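Local coordinates for protein cyclic UMP-AMP synthase (Rhodothermus marinus SG0.5JP17-172, PDB 6E0K) that joins UTP and ATP into the cyclic dinucleotide 3',3'-cUAMP, the second messenger of a bacterial CBASS defence against phage, at residues Met192-Asn195 with Ala196-Tyr199; Ala29-Arg33 with Tyr34-Lys38; Cys252-Gly255 with Gln256-Leu259; Thr154-Pro158 with Ser159-Trp163; Asn74-Ala77 with Glu78-Arg81. All coordinates share one frame; numbering follows the deposited sequence.

How the interactions relate
From the N terminus, interaction 2 comes first, closing the end of helix 18-32 onto the loop that leads to strand 42-45. Interaction 5 starts helix 77-82 just after strand 71-73, which pairs with strand 127-138. Interaction 4 is the turn of the hairpin 150-157/162-166, about 9 Å from interaction 5 at the nearest atoms. Interaction 1 covers about two turns within helix 186-202, and interaction 3 closes a tight turn within the connection from helix 231-244 to helix 269-285. Each contact is finished before the next begins, so none nest or cross. Interactions 2 and 1 lie on opposite sides of the chain's centre, their own centres about 40 Å apart.

Interaction 1: Met192-Asn195 with Ala196-Tyr199; sequences MFKN and ARTY
Arg197 N bonds to Phe193 O at 2.9 Å, with 170° at the hydrogen, the straightest of the backbone bonds that carry this piece of helix; Thr198 N reaches Lys194 O, also at 2.9 Å. Arg197 NH2 then donates to Thr198 OG1 (2.9 Å), which lies close to the guanidinium plane. The arginine chain gets there by bending at chi3 (64°), a fold that brings the guanidinium back over its own helix. Lys194 and Arg197 run side by side in the same direction, and one guanidinium face rests on the start of the lysine chain, Lys194 CB lying 3.8 Å from Arg197 NH2. Beyond CG the lysine is extended, and its NZ bonds to Thr53 O, while Arg197 NH1 bonds to Ala210 O and Ser212 OG. Outward from these bonds, Phe193 packs among helices 212-220, 231-244 and 269-285, with Met192 CE over one face of its ring. Lys194 and Ser212 both bind ATP. With Lys194 NZ and Arg197 NH1 5.7 Å apart, the helix gathers positive charge beside the nucleotide site, an arrangement consistent with receiving an anionic ligand.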
loop_
_atom_site.group_PDB
_atom_site.type_symbol
_atom_site.label_atom_id
_atom_site.label_comp_id
_atom_site.label_asym_id
_atom_site.label_seq_id
_atom_site.Cartn_x
_atom_site.Cartn_y
_atom_site.Cartn_z
ATOM N N MET A 192 11.835 -9.396 -4.068
ATOM C CA MET A 192 13.285 -9.427 -4.258
ATOM C C MET A 192 13.906 -8.069 -3.958
ATOM O O MET A 192 14.877 -7.972 -3.202
ATOM C CB MET A 192 13.611 -9.853 -5.684
ATOM C CG MET A 192 15.120 -9.850 -5.970
ATOM S SD MET A 192 15.484 -10.044 -7.722
ATOM C CE MET A 192 14.910 -8.476 -8.387
ATOM N N PHE A 193 13.341 -6.999 -4.520
ATOM C CA PHE A 193 13.918 -5.683 -4.272
ATOM C C PHE A 193 13.698 -5.226 -2.832
ATOM O O PHE A 193 14.579 -4.584 -2.250
ATOM C CB PHE A 193 13.360 -4.667 -5.267
ATOM C CG PHE A 193 14.007 -4.745 -6.616
ATOM C CD1 PHE A 193 15.365 -4.484 -6.767
ATOM C CD2 PHE A 193 13.262 -5.065 -7.744
ATOM C CE1 PHE A 193 15.971 -4.557 -8.015
ATOM C CE2 PHE A 193 13.858 -5.116 -9.004
ATOM C CZ PHE A 193 15.228 -4.873 -9.132
ATOM N N LYS A 194 12.542 -5.540 -2.237
ATOM C CA LYS A 194 12.352 -5.238 -0.819
ATOM C C LYS A 194 13.402 -5.923 0.045
ATOM O O LYS A 194 13.950 -5.315 0.971
ATOM C CB LYS A 194 10.947 -5.658 -0.364
ATOM C CG LYS A 194 9.860 -4.707 -0.767
ATOM C CD LYS A 194 8.538 -5.265 -0.255
ATOM C CE LYS A 194 7.391 -4.327 -0.418
ATOM N NZ LYS A 194 6.312 -4.847 0.495
ATOM N N ASN A 195 13.645 -7.210 -0.194
ATOM C CA ASN A 195 14.656 -7.907 0.598
ATOM C C ASN A 195 16.069 -7.410 0.294
ATOM O O ASN A 195 16.914 -7.370 1.201
ATOM C CB ASN A 195 14.549 -9.411 0.374
ATOM C CG ASN A 195 13.697 -10.103 1.432
ATOM O OD1 ASN A 195 13.800 -9.823 2.635
ATOM N ND2 ASN A 195 12.841 -11.007 0.985
ATOM N N ALA A 196 16.348 -7.038 -0.956
ATOM C CA ALA A 196 17.646 -6.436 -1.262
ATOM C C ALA A 196 17.836 -5.140 -0.481
ATOM O O ALA A 196 18.886 -4.916 0.132
ATOM C CB ALA A 196 17.763 -6.192 -2.765
ATOM N N ARG A 197 16.810 -4.286 -0.485
ATOM C CA ARG A 197 16.816 -3.058 0.304
ATOM C C ARG A 197 17.059 -3.342 1.785
ATOM O O ARG A 197 17.920 -2.720 2.417
ATOM C CB ARG A 197 15.475 -2.336 0.103
ATOM C CG ARG A 197 15.196 -1.166 1.036
ATOM C CD ARG A 197 13.687 -1.025 1.232
ATOM N NE ARG A 197 13.171 -2.210 1.889
ATOM C CZ ARG A 197 11.889 -2.495 2.107
ATOM N NH1 ARG A 197 10.892 -1.684 1.727
ATOM N NH2 ARG A 197 11.600 -3.625 2.731
ATOM N N THR A 198 16.293 -4.272 2.360
ATOM C CA THR A 198 16.391 -4.552 3.789
ATOM C C THR A 198 17.740 -5.170 4.148
ATOM O O THR A 198 18.299 -4.870 5.207
ATOM C CB THR A 198 15.221 -5.444 4.201
ATOM O OG1 THR A 198 14.016 -4.687 4.039
ATOM C CG2 THR A 198 15.345 -5.907 5.647
ATOM N N TYR A 199 18.290 -6.003 3.265
ATOM C CA TYR A 199 19.648 -6.504 3.460
ATOM C C TYR A 199 20.644 -5.356 3.607
ATOM O O TYR A 199 21.515 -5.386 4.489
ATOM C CB TYR A 199 20.019 -7.420 2.290
ATOM C CG TYR A 199 21.477 -7.800 2.187
ATOM C CD1 TYR A 199 22.346 -7.078 1.389
ATOM C CD2 TYR A 199 21.965 -8.905 2.855
ATOM C CE1 TYR A 199 23.674 -7.426 1.288
ATOM C CE2 TYR A 199 23.290 -9.263 2.746
ATOM C CZ TYR A 199 24.135 -8.515 1.964
ATOM O OH TYR A 199 25.461 -8.859 1.854
#

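Interaction 2: Ala29-Arg33 with Tyr34-Lys38; sequences AALDR and YKWPK
Leu31 O takes two hydrogen bonds from the chain that follows it, one from Tyr34 N and one from the indole of Trp36, at the C-terminal end of helix 18-32 in the nucleotidyltransferase domain. The donors come from opposite faces of the carbonyl plane. Tyr34 N, at 3.2 Å from Leu31 O, stands well above that plane, whereas Trp36 NE1 reaches the same oxygen at 2.9 Å with only a modest tilt. One bond holds the indole by its edge, with Leu31 O near the ring plane, while the other secures the backbone at Tyr34; Tyr34 CD2 lies 3.5 Å above the centre of one face of the Trp36 ring. Tyr34 reaches beyond the pair to helix 92-107, where its OH bonds with Asp98 and Arg101. The solvent side is looser: Arg33 is exposed, yet its chain, extended as far as NE, runs back along the helix, and Arg33 NH1 donates to Ala29 O at 2.9 Å. Asp32, also exposed, pairs with Lys40. On the packed side Trp36 CZ2 sits 3.9 Å from Leu31 CB, with Leu31 CD2 almost as near.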
loop_
_atom_site.group_PDB
_atom_site.type_symbol
_atom_site.label_atom_id
_atom_site.label_comp_id
_atom_site.label_asym_id
_atom_site.label_seq_id
_atom_site.Cartn_x
_atom_site.Cartn_y
_atom_site.Cartn_z
ATOM N N ALA A 29 -14.879 -10.617 12.510
ATOM C CA ALA A 29 -15.769 -11.245 13.471
ATOM C C ALA A 29 -16.159 -10.282 14.587
ATOM O O ALA A 29 -17.295 -10.310 15.071
ATOM C CB ALA A 29 -15.094 -12.500 14.040
ATOM N N ALA A 30 -15.227 -9.422 15.010
ATOM C CA ALA A 30 -15.549 -8.413 16.014
ATOM C C ALA A 30 -16.655 -7.489 15.513
ATOM O O ALA A 30 -17.613 -7.184 16.234
ATOM C CB ALA A 30 -14.292 -7.614 16.369
ATOM N N LEU A 31 -16.548 -7.046 14.264
ATOM C CA LEU A 31 -17.547 -6.115 13.748
ATOM C C LEU A 31 -18.882 -6.803 13.482
ATOM O O LEU A 31 -19.938 -6.157 13.568
ATOM C CB LEU A 31 -17.019 -5.432 12.491
ATOM C CG LEU A 31 -15.709 -4.657 12.686
ATOM C CD1 LEU A 31 -15.418 -3.794 11.484
ATOM C CD2 LEU A 31 -15.740 -3.797 13.928
ATOM N N ASP A 32 -18.863 -8.108 13.185
ATOM C CA ASP A 32 -20.113 -8.842 12.989
ATOM C C ASP A 32 -20.960 -8.867 14.252
ATOM O O ASP A 32 -22.188 -9.010 14.174
ATOM C CB ASP A 32 -19.832 -10.282 12.547
ATOM C CG ASP A 32 -19.496 -10.396 11.077
ATOM O OD1 ASP A 32 -19.917 -9.523 10.295
ATOM O OD2 ASP A 32 -18.829 -11.377 10.692
ATOM N N ARG A 33 -20.336 -8.750 15.424
ATOM C CA ARG A 33 -21.086 -8.814 16.674
ATOM C C ARG A 33 -21.770 -7.505 17.053
ATOM O O ARG A 33 -22.621 -7.509 17.949
ATOM C CB ARG A 33 -20.155 -9.279 17.790
ATOM C CG ARG A 33 -19.823 -10.750 17.628
ATOM C CD ARG A 33 -18.572 -11.206 18.333
ATOM N NE ARG A 33 -18.553 -12.666 18.354
ATOM C CZ ARG A 33 -18.354 -13.428 17.281
ATOM N NH1 ARG A 33 -18.143 -12.876 16.084
ATOM N NH2 ARG A 33 -18.383 -14.750 17.406
ATOM N N TYR A 34 -21.458 -6.408 16.377
ATOM C CA TYR A 34 -21.979 -5.093 16.709
ATOM C C TYR A 34 -23.267 -4.813 15.939
ATOM O O TYR A 34 -23.480 -5.332 14.839
ATOM C CB TYR A 34 -20.918 -4.045 16.376
ATOM C CG TYR A 34 -21.150 -2.661 16.943
ATOM C CD1 TYR A 34 -20.894 -2.387 18.282
ATOM C CD2 TYR A 34 -21.573 -1.615 16.128
ATOM C CE1 TYR A 34 -21.084 -1.120 18.800
ATOM C CE2 TYR A 34 -21.770 -0.344 16.642
ATOM C CZ TYR A 34 -21.511 -0.101 17.976
ATOM O OH TYR A 34 -21.694 1.156 18.501
ATOM N N LYS A 35 -24.135 -3.994 16.531
ATOM C CA LYS A 35 -25.374 -3.588 15.875
ATOM C C LYS A 35 -25.128 -2.249 15.189
ATOM O O LYS A 35 -24.940 -1.225 15.855
ATOM C CB LYS A 35 -26.528 -3.505 16.873
ATOM C CG LYS A 35 -27.861 -3.159 16.222
ATOM C CD LYS A 35 -28.987 -3.066 17.240
ATOM C CE LYS A 35 -30.310 -2.685 16.574
ATOM N NZ LYS A 35 -30.774 -3.715 15.592
ATOM N N TRP A 36 -25.139 -2.257 13.861
ATOM C CA TRP A 36 -24.754 -1.082 13.089
ATOM C C TRP A 36 -25.968 -0.206 12.818
ATOM O O TRP A 36 -26.953 -0.691 12.246
ATOM C CB TRP A 36 -24.091 -1.503 11.796
ATOM C CG TRP A 36 -22.823 -2.209 12.117
ATOM C CD1 TRP A 36 -22.641 -3.550 12.231
ATOM C CD2 TRP A 36 -21.582 -1.599 12.468
ATOM N NE1 TRP A 36 -21.340 -3.823 12.594
ATOM C CE2 TRP A 36 -20.667 -2.635 12.738
ATOM C CE3 TRP A 36 -21.141 -0.271 12.541
ATOM C CZ2 TRP A 36 -19.346 -2.389 13.094
ATOM C CZ3 TRP A 36 -19.836 -0.026 12.889
ATOM C CH2 TRP A 36 -18.947 -1.081 13.166
ATOM N N PRO A 37 -25.947 1.058 13.201
ATOM C CA PRO A 37 -27.161 1.869 13.056
ATOM C C PRO A 37 -27.417 2.336 11.630
ATOM O O PRO A 37 -28.563 2.626 11.275
ATOM C CB PRO A 37 -26.900 3.051 13.997
ATOM C CG PRO A 37 -25.427 3.189 14.030
ATOM C CD PRO A 37 -24.877 1.782 13.913
ATOM N N LYS A 38 -26.378 2.424 10.804
ATOM C CA LYS A 38 -26.528 3.068 9.501
ATOM C C LYS A 38 -25.714 2.344 8.445
ATOM O O LYS A 38 -25.124 2.963 7.555
ATOM C CB LYS A 38 -26.130 4.544 9.568
ATOM C CG LYS A 38 -26.902 5.378 10.589
ATOM C CD LYS A 38 -28.303 5.727 10.107
ATOM C CE LYS A 38 -29.064 6.525 11.161
ATOM N NZ LYS A 38 -29.252 5.753 12.420
#

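Interaction 3: Cys252-Gly255 with Gln256-Leu259; sequences CQNG and QDDL
Gln256, Cys252 and Asn254 carry much of this loop, and the amide of Asn254 is its hub. Asn254 OD1 accepts from two successive backbone groups, Gln256 N at 2.7 Å and Asp257 N at 3.2 Å; the latter lies in the carbonyl plane, on a lone pair. Chi1 of 62° sets Asn254 CG between its own backbone N and carbonyl carbon, which turns the amide forward over the chain that follows. The other end of the amide, Asn254 ND2, donates in its own plane to Asp257 OD2 at 3.0 Å but meets that oxygen from above the carboxylate, the two flat groups being 81° apart. Both ends are thereby used, and the rotation of the amide is fixed. Gln256 bends at chi2 (-47°) and curls back, so that its NE2 donates to Asn254 O at 3.0 Å, while its OE1 accepts from Lys138. Cys252 opens the type I beta turn that ends at Gly255, whose positive phi suits glycine. Cys252 N closes the loop with a nearly straight 2.8 Å bond to Asp257 O, and Cys252 SG lies 3.8 Å from Asp257 CB. The loop runs between helices 231-244 and 269-285; Cys252 packs on Tyr213 and Cys217 of helix 212-220, and Gln253 reaches His171 in helix 168-181 and Tyr186 at the start of helix 186-202.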
loop_
_atom_site.group_PDB
_atom_site.type_symbol
_atom_site.label_atom_id
_atom_site.label_comp_id
_atom_site.label_asym_id
_atom_site.label_seq_id
_atom_site.Cartn_x
_atom_site.Cartn_y
_atom_site.Cartn_z
ATOM N N CYS A 252 1.182 6.354 -9.339
ATOM C CA CYS A 252 1.074 5.289 -8.360
ATOM C C CYS A 252 0.336 4.095 -8.954
ATOM O O CYS A 252 -0.373 4.204 -9.957
ATOM C CB CYS A 252 0.357 5.789 -7.110
ATOM S SG CYS A 252 1.407 6.929 -6.158
ATOM N N GLN A 253 0.519 2.943 -8.309
ATOM C CA GLN A 253 -0.122 1.717 -8.773
ATOM C C GLN A 253 -1.641 1.844 -8.798
ATOM O O GLN A 253 -2.301 1.174 -9.601
ATOM C CB GLN A 253 0.325 0.549 -7.892
ATOM C CG GLN A 253 -0.217 -0.820 -8.294
ATOM C CD GLN A 253 0.576 -1.941 -7.645
ATOM O OE1 GLN A 253 1.773 -2.076 -7.900
ATOM N NE2 GLN A 253 -0.074 -2.743 -6.828
ATOM N N ASN A 254 -2.221 2.695 -7.941
ATOM C CA ASN A 254 -3.673 2.874 -7.968
ATOM C C ASN A 254 -4.168 3.609 -9.209
ATOM O O ASN A 254 -5.383 3.680 -9.411
ATOM C CB ASN A 254 -4.182 3.588 -6.701
ATOM C CG ASN A 254 -3.620 5.005 -6.519
ATOM O OD1 ASN A 254 -3.324 5.708 -7.479
ATOM N ND2 ASN A 254 -3.504 5.425 -5.269
ATOM N N GLY A 255 -3.270 4.152 -10.034
ATOM C CA GLY A 255 -3.651 4.863 -11.237
ATOM C C GLY A 255 -4.208 6.253 -11.018
ATOM O O GLY A 255 -4.611 6.906 -11.997
ATOM N N GLN A 256 -4.244 6.736 -9.776
ATOM C CA GLN A 256 -4.863 8.021 -9.458
ATOM C C GLN A 256 -3.871 9.103 -9.070
ATOM O O GLN A 256 -4.060 10.266 -9.438
ATOM C CB GLN A 256 -5.870 7.866 -8.313
ATOM C CG GLN A 256 -6.887 6.768 -8.493
ATOM C CD GLN A 256 -7.517 6.769 -9.863
ATOM O OE1 GLN A 256 -8.058 7.780 -10.325
ATOM N NE2 GLN A 256 -7.438 5.628 -10.535
ATOM N N ASP A 257 -2.849 8.755 -8.301
ATOM C CA ASP A 257 -1.922 9.699 -7.696
ATOM C C ASP A 257 -0.616 9.756 -8.475
ATOM O O ASP A 257 -0.210 8.783 -9.117
ATOM C CB ASP A 257 -1.585 9.305 -6.253
ATOM C CG ASP A 257 -2.811 9.146 -5.366
ATOM O OD1 ASP A 257 -3.780 9.921 -5.508
ATOM O OD2 ASP A 257 -2.772 8.244 -4.500
ATOM N N ASP A 258 0.053 10.904 -8.385
ATOM C CA ASP A 258 1.435 11.004 -8.831
ATOM C C ASP A 258 2.365 10.407 -7.786
ATOM O O ASP A 258 2.187 10.617 -6.583
ATOM C CB ASP A 258 1.837 12.453 -9.082
ATOM C CG ASP A 258 1.214 13.023 -10.330
ATOM O OD1 ASP A 258 0.701 12.242 -11.157
ATOM O OD2 ASP A 258 1.259 14.258 -10.488
ATOM N N LEU A 259 3.380 9.686 -8.256
ATOM C CA LEU A 259 4.333 9.093 -7.329
ATOM C C LEU A 259 5.273 10.146 -6.753
ATOM O O LEU A 259 5.667 10.057 -5.583
ATOM C CB LEU A 259 5.127 7.986 -8.026
ATOM C CG LEU A 259 6.242 7.330 -7.205
ATOM C CD1 LEU A 259 5.692 6.811 -5.878
ATOM C CD2 LEU A 259 6.851 6.206 -8.001
#

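Interaction 4: Thr154-Pro158 with Ser159-Trp163; sequences TFYVP and SEDRW
Tyr156 and Trp163 face each other as an antiparallel non-hydrogen-bonded pair of the beta hairpin 150-157/162-166. This pairing sets Tyr156 CB over the indole, 3.8 Å from the centroid of the six-membered ring of Trp163 and 10° off its normal, a CH-pi contact. A chi1 of -170° then directs the phenol ring, carrying Tyr156 CD1 over the same face at an oblique tilt, 3.5 Å from Trp163 CE2, and the hydroxyl on to Asp161. Tyr156 OH donates to Asp161 OD1 at 2.6 Å, meeting the carboxylate on its anti side. With chi1 at 179°, the Asp161 carboxylate swings back to the phenol hydroxyl. Val157 and Arg162 form the next, hydrogen-bonded pair, Val157 N to Arg162 O being 2.9 Å. Val157 CG1 lies beside the extended chain of Glu160, whose salt bridge to Arg162 is modelled very short, so its exact geometry is doubtful. Tyr156 and Trp163 thus pack on one face, closed by a polar bond to Asp161, while the Val157 and Arg162 face adds an apolar contact and a charge pair. Weak, long ion pairs link Glu160 to the UTP-binding Lys117 and Arg162 to the ATP-binding Glu265, and each charge would probably be partly offset by its neighbours.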
loop_
_atom_site.group_PDB
_atom_site.type_symbol
_atom_site.label_atom_id
_atom_site.label_comp_id
_atom_site.label_asym_id
_atom_site.label_seq_id
_atom_site.Cartn_x
_atom_site.Cartn_y
_atom_site.Cartn_z
ATOM N N THR A 154 -12.064 7.539 2.155
ATOM C CA THR A 154 -11.526 8.742 2.764
ATOM C C THR A 154 -11.710 8.697 4.275
ATOM O O THR A 154 -12.615 8.034 4.795
ATOM C CB THR A 154 -12.180 10.006 2.166
ATOM O OG1 THR A 154 -11.484 11.180 2.611
ATOM C CG2 THR A 154 -13.632 10.104 2.573
ATOM N N PHE A 155 -10.832 9.414 4.973
ATOM C CA PHE A 155 -10.907 9.522 6.420
ATOM C C PHE A 155 -10.367 10.886 6.820
ATOM O O PHE A 155 -9.640 11.531 6.064
ATOM C CB PHE A 155 -10.131 8.393 7.122
ATOM C CG PHE A 155 -8.709 8.234 6.640
ATOM C CD1 PHE A 155 -8.423 7.442 5.539
ATOM C CD2 PHE A 155 -7.663 8.882 7.285
ATOM C CE1 PHE A 155 -7.118 7.295 5.081
ATOM C CE2 PHE A 155 -6.361 8.732 6.839
ATOM C CZ PHE A 155 -6.089 7.937 5.731
ATOM N N TYR A 156 -10.765 11.331 8.005
ATOM C CA TYR A 156 -10.357 12.621 8.544
ATOM C C TYR A 156 -9.191 12.412 9.501
ATOM O O TYR A 156 -9.092 11.376 10.165
ATOM C CB TYR A 156 -11.533 13.297 9.260
ATOM C CG TYR A 156 -11.328 14.736 9.665
ATOM C CD1 TYR A 156 -11.176 15.744 8.712
ATOM C CD2 TYR A 156 -11.338 15.112 11.007
ATOM C CE1 TYR A 156 -11.017 17.074 9.089
ATOM C CE2 TYR A 156 -11.183 16.427 11.389
ATOM C CZ TYR A 156 -11.015 17.411 10.430
ATOM O OH TYR A 156 -10.867 18.729 10.817
ATOM N N VAL A 157 -8.282 13.382 9.524
ATOM C CA VAL A 157 -7.164 13.376 10.462
ATOM C C VAL A 157 -7.380 14.544 11.417
ATOM O O VAL A 157 -7.129 15.707 11.051
ATOM C CB VAL A 157 -5.812 13.463 9.733
ATOM C CG1 VAL A 157 -4.663 13.305 10.720
ATOM C CG2 VAL A 157 -5.723 12.419 8.646
ATOM N N PRO A 158 -7.895 14.298 12.623
ATOM C CA PRO A 158 -8.240 15.421 13.510
ATOM C C PRO A 158 -7.064 16.298 13.883
ATOM O O PRO A 158 -7.251 17.504 14.086
ATOM C CB PRO A 158 -8.835 14.717 14.736
ATOM C CG PRO A 158 -9.459 13.477 14.159
ATOM C CD PRO A 158 -8.495 13.029 13.080
ATOM N N SER A 159 -5.859 15.729 13.982
ATOM C CA SER A 159 -4.689 16.500 14.381
ATOM C C SER A 159 -4.192 17.412 13.275
ATOM O O SER A 159 -3.360 18.287 13.540
ATOM C CB SER A 159 -3.565 15.557 14.819
ATOM O OG SER A 159 -3.125 14.731 13.749
ATOM N N GLU A 160 -4.683 17.234 12.050
ATOM C CA GLU A 160 -4.215 18.010 10.916
ATOM C C GLU A 160 -5.335 18.729 10.178
ATOM O O GLU A 160 -5.053 19.409 9.188
ATOM C CB GLU A 160 -3.455 17.103 9.935
ATOM C CG GLU A 160 -2.263 16.400 10.577
ATOM C CD GLU A 160 -1.634 15.359 9.680
ATOM O OE1 GLU A 160 -2.139 15.158 8.558
ATOM O OE2 GLU A 160 -0.631 14.738 10.096
ATOM N N ASP A 161 -6.579 18.622 10.640
ATOM C CA ASP A 161 -7.740 19.209 9.968
ATOM C C ASP A 161 -7.659 18.982 8.460
ATOM O O ASP A 161 -7.597 19.912 7.659
ATOM C CB ASP A 161 -7.875 20.702 10.290
ATOM C CG ASP A 161 -9.069 21.354 9.584
ATOM O OD1 ASP A 161 -10.050 20.630 9.290
ATOM O OD2 ASP A 161 -9.013 22.578 9.298
ATOM N N ARG A 162 -7.592 17.714 8.069
ATOM C CA ARG A 162 -7.582 17.440 6.643
ATOM C C ARG A 162 -8.155 16.062 6.381
ATOM O O ARG A 162 -8.163 15.189 7.255
ATOM C CB ARG A 162 -6.180 17.541 6.039
ATOM C CG ARG A 162 -5.327 16.322 6.235
ATOM C CD ARG A 162 -3.924 16.565 5.682
ATOM N NE ARG A 162 -2.950 15.653 6.272
ATOM C CZ ARG A 162 -2.452 14.587 5.656
ATOM N NH1 ARG A 162 -1.572 13.814 6.278
ATOM N NH2 ARG A 162 -2.826 14.297 4.417
ATOM N N TRP A 163 -8.639 15.893 5.156
ATOM C CA TRP A 163 -9.141 14.621 4.665
ATOM C C TRP A 163 -8.101 13.970 3.772
ATOM O O TRP A 163 -7.437 14.643 2.975
ATOM C CB TRP A 163 -10.435 14.807 3.871
ATOM C CG TRP A 163 -11.592 15.266 4.710
ATOM C CD1 TRP A 163 -11.963 16.559 4.972
ATOM C CD2 TRP A 163 -12.528 14.430 5.401
ATOM N NE1 TRP A 163 -13.079 16.572 5.783
ATOM C CE2 TRP A 163 -13.439 15.279 6.065
ATOM C CE3 TRP A 163 -12.683 13.045 5.521
ATOM C CZ2 TRP A 163 -14.500 14.787 6.829
ATOM C CZ3 TRP A 163 -13.716 12.555 6.301
ATOM C CH2 TRP A 163 -14.618 13.428 6.944
#

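Interaction 5: Asn74-Ala77 with Glu78-Arg81; sequences NLTA and EQKR
Gln79 and Thr76 exchange hydrogen bonds in both directions, each side chain accepting from the backbone N of the other. Thr76 N donates to Gln79 OE1 at 3.0 Å, in the plane of that amide and on a lone pair, with 166° at the hydrogen. In return Gln79 N donates to Thr76 OG1 at 3.2 Å, a bond made possible by chi1 of 66°, which places OG1 between the backbone N and the carbonyl carbon of Thr76. The glutamine is extended beyond CG and so runs back past the threonine, its CG lying 3.3 Å from Thr76 OG1. A water donates to Gln79 OE1 and, over a longer bond, to Asn74 O, while Gln79 NE2 is held by Asn142 O. This reciprocal pair is a capping box with Thr76 as N-cap of helix 77-82, which follows strand 71-73 within the nucleotidyltransferase domain. The first helical bonds follow, Lys80 N to Thr76 O and Arg81 N to Ala77 O. Leu75 points into the contact: its CB packs 3.7 Å from Lys80 CG, and its CD2 meets Gln79 CB, while Phe83, Phe85 and Tyr139 cover it from the loops. On the exposed side Arg81 bends at chi3, laying one guanidinium face over Ala77 O. There Arg81 NH2 makes a salt bridge of 2.9 Å with Glu78 OE1, and Glu78 OE2 pairs with Arg82.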
loop_
_atom_site.group_PDB
_atom_site.type_symbol
_atom_site.label_atom_id
_atom_site.label_comp_id
_atom_site.label_asym_id
_atom_site.label_seq_id
_atom_site.Cartn_x
_atom_site.Cartn_y
_atom_site.Cartn_z
ATOM N N ASN A 74 -16.612 14.470 -4.557
ATOM C CA ASN A 74 -16.190 15.770 -5.059
ATOM C C ASN A 74 -17.290 16.486 -5.833
ATOM O O ASN A 74 -16.990 17.389 -6.620
ATOM C CB ASN A 74 -14.955 15.618 -5.947
ATOM C CG ASN A 74 -15.235 14.795 -7.192
ATOM O OD1 ASN A 74 -16.171 13.995 -7.231
ATOM N ND2 ASN A 74 -14.432 15.007 -8.228
ATOM N N LEU A 75 -18.545 16.104 -5.630
ATOM C CA LEU A 75 -19.646 16.684 -6.381
ATOM C C LEU A 75 -19.984 18.087 -5.905
ATOM O O LEU A 75 -19.890 18.402 -4.712
ATOM C CB LEU A 75 -20.896 15.814 -6.241
ATOM C CG LEU A 75 -20.761 14.401 -6.782
ATOM C CD1 LEU A 75 -21.937 13.569 -6.267
ATOM C CD2 LEU A 75 -20.748 14.493 -8.314
ATOM N N THR A 76 -20.417 18.924 -6.851
ATOM C CA THR A 76 -21.015 20.200 -6.514
ATOM C C THR A 76 -22.456 19.990 -6.081
ATOM O O THR A 76 -23.045 18.926 -6.283
ATOM C CB THR A 76 -20.996 21.155 -7.703
ATOM O OG1 THR A 76 -21.856 20.632 -8.730
ATOM C CG2 THR A 76 -19.576 21.327 -8.237
ATOM N N ALA A 77 -23.024 21.026 -5.472
ATOM C CA ALA A 77 -24.420 20.945 -5.058
ATOM C C ALA A 77 -25.334 20.646 -6.239
ATOM O O ALA A 77 -26.311 19.893 -6.106
ATOM C CB ALA A 77 -24.836 22.248 -4.383
ATOM N N GLU A 78 -25.058 21.257 -7.395
ATOM C CA GLU A 78 -25.882 21.018 -8.575
ATOM C C GLU A 78 -25.761 19.578 -9.060
ATOM O O GLU A 78 -26.771 18.962 -9.441
ATOM C CB GLU A 78 -25.504 22.007 -9.684
ATOM C CG GLU A 78 -26.126 21.708 -11.058
ATOM C CD GLU A 78 -27.660 21.810 -11.101
ATOM O OE1 GLU A 78 -28.310 22.210 -10.105
ATOM O OE2 GLU A 78 -28.223 21.495 -12.172
ATOM N N GLN A 79 -24.547 19.016 -9.045
ATOM C CA GLN A 79 -24.396 17.631 -9.476
ATOM C C GLN A 79 -25.117 16.693 -8.524
ATOM O O GLN A 79 -25.763 15.731 -8.962
ATOM C CB GLN A 79 -22.922 17.237 -9.575
ATOM C CG GLN A 79 -22.125 17.969 -10.634
ATOM C CD GLN A 79 -20.647 17.571 -10.574
ATOM O OE1 GLN A 79 -20.005 17.724 -9.536
ATOM N NE2 GLN A 79 -20.107 17.040 -11.684
ATOM N N LYS A 80 -25.030 16.970 -7.216
ATOM C CA LYS A 80 -25.756 16.157 -6.242
ATOM C C LYS A 80 -27.252 16.211 -6.500
ATOM O O LYS A 80 -27.942 15.183 -6.422
ATOM C CB LYS A 80 -25.437 16.626 -4.821
ATOM C CG LYS A 80 -24.008 16.364 -4.395
ATOM C CD LYS A 80 -23.775 16.835 -2.966
ATOM C CE LYS A 80 -22.298 16.921 -2.644
ATOM N NZ LYS A 80 -22.119 17.516 -1.279
ATOM N N ARG A 81 -27.772 17.406 -6.819
ATOM C CA ARG A 81 -29.192 17.553 -7.129
ATOM C C ARG A 81 -29.578 16.732 -8.356
ATOM O O ARG A 81 -30.587 16.021 -8.346
ATOM C CB ARG A 81 -29.547 19.032 -7.324
ATOM C CG ARG A 81 -29.921 19.756 -6.033
ATOM C CD ARG A 81 -30.605 21.103 -6.330
ATOM N NE ARG A 81 -29.758 21.948 -7.157
ATOM C CZ ARG A 81 -28.865 22.800 -6.668
ATOM N NH1 ARG A 81 -28.702 22.911 -5.358
ATOM N NH2 ARG A 81 -28.136 23.533 -7.497
HETATM O O HOH W 1 -17.188 17.234 -9.877
#